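Local coordinates for cation-transporting ATPase, E1-E2 family protein (Streptococcus pneumoniae, PDB 4F2F), which probably exports copper(I) across the cell membrane at the cost of ATP, its metal-binding domain of cupredoxin fold binding copper(I) ions, at residues Y51-F56 with G60-I65. Residues are numbered along the deposited sequence; the frame is centred on the assembly and turned at random.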
loop_
_atom_site.group_PDB
_atom_site.type_symbol
_atom_site.label_atom_id
_atom_site.label_comp_id
_atom_site.label_asym_id
_atom_site.label_seq_id
_atom_site.Cartn_x
_atom_site.Cartn_y
_atom_site.Cartn_z
ATOM N N TYR A 51 9.174 10.322 1.910
ATOM C CA TYR A 51 7.867 9.768 1.563
ATOM C C TYR A 51 7.250 10.405 0.316
ATOM O O TYR A 51 6.038 10.319 0.116
ATOM C CB TYR A 51 6.896 9.934 2.739
ATOM C CG TYR A 51 7.356 9.284 4.024
ATOM C CD1 TYR A 51 6.910 8.020 4.382
ATOM C CD2 TYR A 51 8.228 9.938 4.886
ATOM C CE1 TYR A 51 7.323 7.425 5.558
ATOM C CE2 TYR A 51 8.644 9.352 6.062
ATOM C CZ TYR A 51 8.191 8.094 6.394
ATOM O OH TYR A 51 8.608 7.506 7.569
ATOM N N LYS A 52 8.068 11.029 -0.527
ATOM C CA LYS A 52 7.530 11.755 -1.681
ATOM C C LYS A 52 7.078 10.838 -2.816
ATOM O O LYS A 52 6.448 11.295 -3.770
ATOM C CB LYS A 52 8.534 12.785 -2.210
ATOM C CG LYS A 52 9.691 12.201 -3.008
ATOM C CD LYS A 52 10.582 13.309 -3.561
ATOM C CE LYS A 52 11.592 12.755 -4.549
ATOM N NZ LYS A 52 12.446 13.835 -5.121
ATOM N N GLU A 53 7.395 9.553 -2.713
ATOM C CA GLU A 53 6.998 8.582 -3.729
ATOM C C GLU A 53 6.509 7.281 -3.103
ATOM O O GLU A 53 6.898 6.929 -1.990
ATOM C CB GLU A 53 8.152 8.315 -4.704
ATOM C CG GLU A 53 8.426 9.475 -5.653
ATOM C CD GLU A 53 9.838 9.466 -6.206
ATOM O OE1 GLU A 53 10.593 8.515 -5.915
ATOM O OE2 GLU A 53 10.193 10.421 -6.931
ATOM N N ILE A 54 5.644 6.587 -3.835
ATOM C CA ILE A 54 5.114 5.293 -3.429
ATOM C C ILE A 54 5.533 4.256 -4.460
ATOM O O ILE A 54 5.290 4.429 -5.657
ATOM C CB ILE A 54 3.576 5.321 -3.357
ATOM C CG1 ILE A 54 3.102 6.454 -2.445
ATOM C CG2 ILE A 54 3.032 3.973 -2.892
ATOM C CD1 ILE A 54 1.641 6.808 -2.626
ATOM N N LEU A 55 6.157 3.177 -4.000
ATOM C CA LEU A 55 6.697 2.169 -4.905
ATOM C C LEU A 55 6.074 0.794 -4.690
ATOM O O LEU A 55 6.153 0.230 -3.599
ATOM C CB LEU A 55 8.223 2.077 -4.753
ATOM C CG LEU A 55 8.947 0.991 -5.555
ATOM C CD1 LEU A 55 8.792 1.215 -7.051
ATOM C CD2 LEU A 55 10.420 0.929 -5.172
ATOM N N PHE A 56 5.445 0.277 -5.740
ATOM C CA PHE A 56 5.018 -1.117 -5.797
ATOM C C PHE A 56 5.755 -1.766 -6.966
ATOM O O PHE A 56 5.219 -1.872 -8.068
ATOM C CB PHE A 56 3.502 -1.213 -6.011
ATOM C CG PHE A 56 2.681 -0.978 -4.765
ATOM C CD1 PHE A 56 1.964 -2.016 -4.191
ATOM C CD2 PHE A 56 2.610 0.278 -4.179
ATOM C CE1 PHE A 56 1.201 -1.813 -3.052
ATOM C CE2 PHE A 56 1.847 0.489 -3.038
ATOM C CZ PHE A 56 1.141 -0.558 -2.476
ATOM N N GLY A 60 4.966 -2.543 -11.136
ATOM C CA GLY A 60 5.509 -1.521 -12.013
ATOM C C GLY A 60 4.978 -0.142 -11.674
ATOM O O GLY A 60 4.929 0.748 -12.526
ATOM N N ILE A 61 4.580 0.032 -10.420
ATOM C CA ILE A 61 3.989 1.284 -9.968
ATOM C C ILE A 61 5.000 2.136 -9.206
ATOM O O ILE A 61 5.663 1.662 -8.283
ATOM C CB ILE A 61 2.748 1.033 -9.089
ATOM C CG1 ILE A 61 1.626 0.419 -9.931
ATOM C CG2 ILE A 61 2.276 2.326 -8.426
ATOM C CD1 ILE A 61 0.419 -0.019 -9.131
ATOM N N LEU A 62 5.125 3.391 -9.624
ATOM C CA LEU A 62 5.927 4.386 -8.923
ATOM C C LEU A 62 5.191 5.714 -9.031
ATOM O O LEU A 62 5.115 6.302 -10.109
ATOM C CB LEU A 62 7.325 4.490 -9.528
ATOM C CG LEU A 62 8.252 5.530 -8.886
ATOM C CD1 LEU A 62 8.376 5.269 -7.395
ATOM C CD2 LEU A 62 9.625 5.537 -9.554
ATOM N N GLU A 63 4.639 6.177 -7.917
ATOM C CA GLU A 63 3.744 7.322 -7.938
ATOM C C GLU A 63 4.215 8.409 -6.983
ATOM O O GLU A 63 4.496 8.132 -5.819
ATOM C CB GLU A 63 2.332 6.876 -7.545
ATOM C CG GLU A 63 1.279 7.966 -7.613
ATOM C CD GLU A 63 0.963 8.375 -9.034
ATOM O OE1 GLU A 63 0.485 9.511 -9.236
ATOM O OE2 GLU A 63 1.189 7.559 -9.953
ATOM N N PRO A 64 4.299 9.656 -7.469
ATOM C CA PRO A 64 4.630 10.758 -6.563
ATOM C C PRO A 64 3.447 11.087 -5.664
ATOM O O PRO A 64 2.293 10.845 -6.036
ATOM C CB PRO A 64 4.901 11.923 -7.517
ATOM C CG PRO A 64 4.062 11.621 -8.714
ATOM C CD PRO A 64 4.061 10.117 -8.849
ATOM N N ILE A 65 3.728 11.622 -4.482
ATOM C CA ILE A 65 2.671 12.066 -3.588
ATOM C C ILE A 65 3.142 13.287 -2.805
ATOM O O ILE A 65 4.208 13.269 -2.187
ATOM C CB ILE A 65 2.190 10.926 -2.648
ATOM C CG1 ILE A 65 1.018 11.397 -1.778
ATOM C CG2 ILE A 65 3.335 10.385 -1.803
ATOM C CD1 ILE A 65 0.393 10.292 -0.945
#
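Ile-54 and Ile-65 meet on the inward face of an antiparallel hairpin, strand 53-56 against strand 61-64. Along the Ile-54 side chain, CB lies 3.8 Å from Glu-63 O. CG1 of Ile-54, anti to the carbonyl carbon (chi1 -55°), comes to 4.0 Å from Ile-65 CG2. The tip CD1 of Ile-54 faces two methyls of Ile-65 on one side, Ile-65 CG2 at 4.0 Å and Ile-65 CD1 at 4.1 Å. The other branch, Ile-54 CG2, meets the edge of the Phe-56 ring in its plane. Ile-65 CG2 also packs against the backbone just before strand 53-56, 3.3 Å from Tyr-51 O. On the outward face Leu-55 and Leu-62 cross at an angle, their CD1 methyls 4.1 Å apart, and Leu-62 CD1 also rests on Glu-53 CB. Backbone bonds pair Ile-54 with Glu-63 and Phe-56 with Ile-61 in both directions. A further one runs from Ile-65 N to Lys-52 O (2.8 Å). At the turn end Gly-60, with positive phi, and Ile-61 both face Phe-56, forming a G1 beta bulge. Phe-56 sends its ring inward to Phe-85, Phe-75 and Tyr-96, whereas the Glu-63 carboxylate turns away to a salt bridge with Lys-71. Strand 53-56 also pairs with strand 81-87, so strand 61-64 extends that sheet, and Ile-54 and Ile-65 both touch Phe-42 of strand 38-44. The whole is a bulged beta hairpin of a cupredoxin fold, entered from the loop that carries the copper(I) ligand Cys-50 and Tyr-51, whose side chain lies about 5 Å from a bound copper(I) ion.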